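Local coordinates for protein nourseothricin acetyltransferase (Streptomyces noursei, PDB 5C82) that probably acetylates the antibiotic nourseothricin and so confers resistance on the bacterium that produces it, at residues A9-I23 with R80-F94. The protein carries 1 engineered substitution. Residues are numbered along the deposited sequence; the frame is centred on the assembly and turned at random.
Sequences AYRYRTSVPGDAEAI and RTFVAYGDDGDLAGF
Antiparallel strand pairing joins the N-terminal edge strand, 11-14, to strand 80-85 in the central sheet of this GNAT fold, and the first helix then folds back over one face of that sheet. Arg11 pairs with Tyr85 and Arg13 with Val83 through two backbone bonds each; Val83 N to Arg13 O is 2.9 Å. Ser15 N prolongs the pairing to Thr81 O.

On the face bearing Arg13, Val83 and Tyr85, a carboxylate ties the turn before the helix to both strands. Arg13 grips Asp19 end-on, NH1 to OD2 at 2.7 Å and NH2 to OD1 at 2.9 Å, both on syn lone pairs. Its CG lies between backbone N and carbonyl carbon (chi1 55°), and from there the extended chain carries the guanidinium over Val83 CG2 and the CD1/CE1 side of Tyr85, which lie against one of its faces, the guanidinium and ring planes 27° apart. Tyr85 OH donates to Asp19 OD1 at 2.7 Å from above the carboxylate plane, while Val16 N supplies OD2 with a second donor. Four bonds thus fix the rotation of this buried carboxylate, whose charge Arg13 would offset.

From the first turn of the helix, Ile23 CG2 sits over the centre of the Phe94 ring, 3.7 Å from its centroid, in a CH-pi contact. Ile23 CD1 reaches Val83 CG1, and Leu91 CD2 packs against Ile23 CG1 and Ala22 CB. Where strand 11-14 ends, Arg80 NE donates to Thr14 OG1 at 3.0 Å, in the guanidinium plane.

On the other face, Tyr12 CE2 meets Ala84 CB at 3.5 Å, and Tyr10 packs on Ala92, at the classic bulge where Ala92 and Gly93 both oppose Ala84. Here Tyr10 OH is hydrogen-bonded to His117 ND1, helix 122-137 touches Tyr10 and Tyr12, and strand 105-113 continues the sheet beyond strand 91-100.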
loop_
_atom_site.group_PDB
_atom_site.type_symbol
_atom_site.label_atom_id
_atom_site.label_comp_id
_atom_site.label_asym_id
_atom_site.label_seq_id
_atom_site.Cartn_x
_atom_site.Cartn_y
_atom_site.Cartn_z
ATOM N N ALA A 9 -19.730 25.805 13.869
ATOM C CA ALA A 9 -21.021 25.081 13.968
ATOM C C ALA A 9 -20.928 23.591 14.401
ATOM O O ALA A 9 -21.974 22.939 14.568
ATOM C CB ALA A 9 -21.822 25.204 12.671
ATOM N N TYR A 10 -19.708 23.070 14.629
ATOM C CA TYR A 10 -19.566 21.663 14.998
ATOM C C TYR A 10 -18.853 21.429 16.330
ATOM O O TYR A 10 -18.170 22.325 16.846
ATOM C CB TYR A 10 -18.889 20.867 13.863
ATOM C CG TYR A 10 -19.616 20.973 12.537
ATOM C CD1 TYR A 10 -20.734 20.193 12.269
ATOM C CD2 TYR A 10 -19.205 21.883 11.563
ATOM C CE1 TYR A 10 -21.441 20.325 11.076
ATOM C CE2 TYR A 10 -19.914 22.036 10.372
ATOM C CZ TYR A 10 -21.012 21.230 10.119
ATOM O OH TYR A 10 -21.673 21.332 8.924
ATOM N N ARG A 11 -19.034 20.215 16.888
ATOM C CA ARG A 11 -18.368 19.773 18.121
ATOM C C ARG A 11 -17.505 18.623 17.717
ATOM O O ARG A 11 -17.895 17.854 16.844
ATOM C CB ARG A 11 -19.370 19.356 19.208
ATOM C CG ARG A 11 -20.264 20.518 19.654
ATOM C CD ARG A 11 -21.394 20.048 20.559
ATOM N NE ARG A 11 -22.209 21.180 21.021
ATOM C CZ ARG A 11 -21.892 21.959 22.049
ATOM N NH1 ARG A 11 -20.786 21.725 22.756
ATOM N NH2 ARG A 11 -22.685 22.961 22.396
ATOM N N TYR A 12 -16.321 18.514 18.310
ATOM C CA TYR A 12 -15.366 17.482 17.928
ATOM C C TYR A 12 -14.861 16.770 19.141
ATOM O O TYR A 12 -14.622 17.402 20.156
ATOM C CB TYR A 12 -14.171 18.106 17.189
ATOM C CG TYR A 12 -14.547 18.872 15.946
ATOM C CD1 TYR A 12 -14.850 20.232 16.003
ATOM C CD2 TYR A 12 -14.541 18.254 14.695
ATOM C CE1 TYR A 12 -15.193 20.943 14.855
ATOM C CE2 TYR A 12 -14.904 18.951 13.544
ATOM C CZ TYR A 12 -15.245 20.289 13.633
ATOM O OH TYR A 12 -15.588 20.957 12.491
ATOM N N ARG A 13 -14.674 15.453 19.028
ATOM C CA ARG A 13 -14.144 14.621 20.102
ATOM C C ARG A 13 -13.624 13.278 19.588
ATOM O O ARG A 13 -13.817 12.915 18.425
ATOM C CB ARG A 13 -15.202 14.383 21.218
ATOM C CG ARG A 13 -16.538 13.802 20.768
ATOM C CD ARG A 13 -17.336 13.316 21.978
ATOM N NE ARG A 13 -18.691 12.874 21.633
ATOM C CZ ARG A 13 -18.985 11.693 21.092
ATOM N NH1 ARG A 13 -18.025 10.813 20.842
ATOM N NH2 ARG A 13 -20.240 11.379 20.812
ATOM N N THR A 14 -13.011 12.524 20.486
ATOM C CA THR A 14 -12.602 11.170 20.194
ATOM C C THR A 14 -13.907 10.342 20.238
ATOM O O THR A 14 -14.845 10.693 20.978
ATOM C CB THR A 14 -11.481 10.752 21.144
ATOM O OG1 THR A 14 -10.314 11.489 20.780
ATOM C CG2 THR A 14 -11.165 9.279 21.062
ATOM N N SER A 15 -14.014 9.344 19.357
ATOM C CA SER A 15 -15.196 8.490 19.295
ATOM C C SER A 15 -15.316 7.651 20.591
ATOM O O SER A 15 -14.325 7.417 21.289
ATOM C CB SER A 15 -15.098 7.528 18.118
ATOM O OG SER A 15 -14.142 6.523 18.426
ATOM N N VAL A 16 -16.537 7.172 20.863
ATOM C CA VAL A 16 -16.872 6.299 21.989
ATOM C C VAL A 16 -17.614 5.102 21.374
ATOM O O VAL A 16 -18.122 5.261 20.255
ATOM C CB VAL A 16 -17.689 7.017 23.111
ATOM C CG1 VAL A 16 -16.841 8.084 23.815
ATOM C CG2 VAL A 16 -19.007 7.604 22.599
ATOM N N PRO A 17 -17.700 3.916 22.046
ATOM C CA PRO A 17 -18.417 2.774 21.425
ATOM C C PRO A 17 -19.819 3.108 20.908
ATOM O O PRO A 17 -20.175 2.654 19.830
ATOM C CB PRO A 17 -18.456 1.715 22.536
ATOM C CG PRO A 17 -17.303 2.049 23.405
ATOM C CD PRO A 17 -17.145 3.547 23.365
ATOM N N GLY A 18 -20.544 3.961 21.631
ATOM C CA GLY A 18 -21.891 4.404 21.291
ATOM C C GLY A 18 -22.052 5.178 19.994
ATOM O O GLY A 18 -23.187 5.443 19.587
ATOM N N ASP A 19 -20.923 5.571 19.348
ATOM C CA ASP A 19 -20.902 6.291 18.061
ATOM C C ASP A 19 -20.929 5.313 16.885
ATOM O O ASP A 19 -21.146 5.757 15.760
ATOM C CB ASP A 19 -19.633 7.163 17.923
ATOM C CG ASP A 19 -19.521 8.352 18.854
ATOM O OD1 ASP A 19 -20.539 9.064 19.043
ATOM O OD2 ASP A 19 -18.402 8.622 19.328
ATOM N N ALA A 20 -20.683 4.000 17.134
ATOM C CA ALA A 20 -20.596 2.954 16.111
ATOM C C ALA A 20 -21.736 2.951 15.092
ATOM O O ALA A 20 -21.470 2.890 13.894
ATOM C CB ALA A 20 -20.460 1.580 16.758
ATOM N N GLU A 21 -22.986 3.061 15.555
ATOM C CA GLU A 21 -24.159 3.077 14.678
ATOM C C GLU A 21 -24.178 4.288 13.751
ATOM O O GLU A 21 -24.434 4.123 12.557
ATOM C CB GLU A 21 -25.465 3.021 15.481
ATOM C CG GLU A 21 -25.800 1.620 15.965
ATOM C CD GLU A 21 -27.260 1.383 16.296
ATOM O OE1 GLU A 21 -27.848 2.200 17.042
ATOM O OE2 GLU A 21 -27.809 0.360 15.828
ATOM N N ALA A 22 -23.952 5.498 14.307
ATOM C CA ALA A 22 -23.957 6.743 13.544
ATOM C C ALA A 22 -22.828 6.743 12.502
ATOM O O ALA A 22 -23.051 7.165 11.371
ATOM C CB ALA A 22 -23.845 7.942 14.477
ATOM N N ILE A 23 -21.659 6.200 12.860
ATOM C CA ILE A 23 -20.488 6.084 11.974
ATOM C C ILE A 23 -20.836 5.217 10.748
ATOM O O ILE A 23 -20.646 5.665 9.606
ATOM C CB ILE A 23 -19.228 5.612 12.761
ATOM C CG1 ILE A 23 -18.745 6.749 13.713
ATOM C CG2 ILE A 23 -18.098 5.169 11.807
ATOM C CD1 ILE A 23 -17.739 6.358 14.788
ATOM N N ARG A 80 -6.897 5.675 16.316
ATOM C CA ARG A 80 -7.849 6.653 16.862
ATOM C C ARG A 80 -8.901 7.076 15.835
ATOM O O ARG A 80 -8.599 7.159 14.647
ATOM C CB ARG A 80 -7.133 7.897 17.401
ATOM C CG ARG A 80 -7.957 8.691 18.422
ATOM C CD ARG A 80 -7.033 9.568 19.209
ATOM N NE ARG A 80 -7.640 10.140 20.402
ATOM C CZ ARG A 80 -7.006 10.259 21.560
ATOM N NH1 ARG A 80 -5.758 9.818 21.690
ATOM N NH2 ARG A 80 -7.617 10.803 22.604
ATOM N N THR A 81 -10.126 7.349 16.313
ATOM C CA THR A 81 -11.244 7.854 15.519
ATOM C C THR A 81 -11.714 9.176 16.124
ATOM O O THR A 81 -12.008 9.238 17.315
ATOM C CB THR A 81 -12.415 6.837 15.436
ATOM O OG1 THR A 81 -11.959 5.623 14.853
ATOM C CG2 THR A 81 -13.622 7.370 14.636
ATOM N N PHE A 82 -11.814 10.217 15.287
ATOM C CA PHE A 82 -12.346 11.516 15.673
ATOM C C PHE A 82 -13.684 11.722 14.987
ATOM O O PHE A 82 -13.825 11.429 13.800
ATOM C CB PHE A 82 -11.380 12.656 15.327
ATOM C CG PHE A 82 -10.043 12.535 16.001
ATOM C CD1 PHE A 82 -9.883 12.909 17.332
ATOM C CD2 PHE A 82 -8.923 12.133 15.285
ATOM C CE1 PHE A 82 -8.639 12.809 17.953
ATOM C CE2 PHE A 82 -7.677 12.030 15.904
ATOM C CZ PHE A 82 -7.536 12.387 17.229
ATOM N N VAL A 83 -14.678 12.203 15.745
ATOM C CA VAL A 83 -16.033 12.447 15.232
ATOM C C VAL A 83 -16.337 13.924 15.296
ATOM O O VAL A 83 -15.832 14.612 16.179
ATOM C CB VAL A 83 -17.119 11.615 15.987
ATOM C CG1 VAL A 83 -17.044 10.126 15.635
ATOM C CG2 VAL A 83 -17.061 11.841 17.509
ATOM N N ALA A 84 -17.196 14.389 14.404
ATOM C CA ALA A 84 -17.700 15.768 14.345
ATOM C C ALA A 84 -19.221 15.712 14.383
ATOM O O ALA A 84 -19.826 15.025 13.557
ATOM C CB ALA A 84 -17.246 16.457 13.061
ATOM N N TYR A 85 -19.832 16.373 15.369
ATOM C CA TYR A 85 -21.296 16.410 15.512
ATOM C C TYR A 85 -21.830 17.815 15.273
ATOM O O TYR A 85 -21.256 18.790 15.743
ATOM C CB TYR A 85 -21.737 15.896 16.895
ATOM C CG TYR A 85 -21.819 14.386 16.980
ATOM C CD1 TYR A 85 -20.712 13.626 17.345
ATOM C CD2 TYR A 85 -23.012 13.717 16.718
ATOM C CE1 TYR A 85 -20.776 12.237 17.401
ATOM C CE2 TYR A 85 -23.092 12.323 16.781
ATOM C CZ TYR A 85 -21.969 11.590 17.121
ATOM O OH TYR A 85 -22.041 10.221 17.185
ATOM N N GLY A 86 -22.936 17.900 14.557
ATOM C CA GLY A 86 -23.610 19.165 14.298
ATOM C C GLY A 86 -24.493 19.581 15.458
ATOM O O GLY A 86 -24.610 18.835 16.436
ATOM N N ASP A 87 -25.133 20.774 15.348
ATOM C CA ASP A 87 -26.049 21.346 16.351
ATOM C C ASP A 87 -27.247 20.436 16.637
ATOM O O ASP A 87 -27.691 20.332 17.779
ATOM C CB ASP A 87 -26.550 22.736 15.916
ATOM C CG ASP A 87 -25.635 23.890 16.287
ATOM O OD1 ASP A 87 -25.458 24.146 17.504
ATOM O OD2 ASP A 87 -25.148 24.586 15.359
ATOM N N ASP A 88 -27.727 19.757 15.599
ATOM C CA ASP A 88 -28.861 18.838 15.589
ATOM C C ASP A 88 -28.642 17.496 16.333
ATOM O O ASP A 88 -29.609 16.760 16.533
ATOM C CB ASP A 88 -29.269 18.583 14.124
ATOM C CG ASP A 88 -28.154 18.124 13.173
ATOM O OD1 ASP A 88 -27.071 17.706 13.665
ATOM O OD2 ASP A 88 -28.375 18.156 11.942
ATOM N N GLY A 89 -27.393 17.183 16.701
ATOM C CA GLY A 89 -27.024 15.921 17.347
ATOM C C GLY A 89 -26.664 14.818 16.357
ATOM O O GLY A 89 -26.359 13.690 16.752
ATOM N N ASP A 90 -26.681 15.139 15.058
ATOM C CA ASP A 90 -26.345 14.188 14.000
ATOM C C ASP A 90 -24.861 14.211 13.698
ATOM O O ASP A 90 -24.205 15.262 13.788
ATOM C CB ASP A 90 -27.167 14.467 12.724
ATOM C CG ASP A 90 -28.668 14.194 12.875
ATOM O OD1 ASP A 90 -29.033 13.100 13.385
ATOM O OD2 ASP A 90 -29.475 15.062 12.465
ATOM N N LEU A 91 -24.332 13.044 13.329
ATOM C CA LEU A 91 -22.942 12.904 12.959
ATOM C C LEU A 91 -22.698 13.592 11.624
ATOM O O LEU A 91 -23.364 13.293 10.641
ATOM C CB LEU A 91 -22.540 11.441 12.931
ATOM C CG LEU A 91 -21.047 11.168 12.738
ATOM C CD1 LEU A 91 -20.219 11.696 13.898
ATOM C CD2 LEU A 91 -20.816 9.726 12.552
ATOM N N ALA A 92 -21.805 14.575 11.619
ATOM C CA ALA A 92 -21.483 15.347 10.424
ATOM C C ALA A 92 -20.332 14.675 9.705
ATOM O O ALA A 92 -20.205 14.809 8.475
ATOM C CB ALA A 92 -21.103 16.772 10.799
ATOM N N GLY A 93 -19.503 13.959 10.468
ATOM C CA GLY A 93 -18.343 13.306 9.895
ATOM C C GLY A 93 -17.431 12.636 10.886
ATOM O O GLY A 93 -17.568 12.834 12.096
ATOM N N PHE A 94 -16.508 11.809 10.360
ATOM C CA PHE A 94 -15.516 11.096 11.167
ATOM C C PHE A 94 -14.225 10.890 10.402
ATOM O O PHE A 94 -14.207 10.942 9.170
ATOM C CB PHE A 94 -16.076 9.739 11.696
ATOM C CG PHE A 94 -16.327 8.702 10.624
ATOM C CD1 PHE A 94 -17.549 8.645 9.962
ATOM C CD2 PHE A 94 -15.337 7.785 10.273
ATOM C CE1 PHE A 94 -17.773 7.707 8.953
ATOM C CE2 PHE A 94 -15.555 6.850 9.252
ATOM C CZ PHE A 94 -16.773 6.814 8.599
HETATM O O HOH W 1 -24.972 21.274 19.531
HETATM O O HOH W 2 -11.438 6.397 18.910
#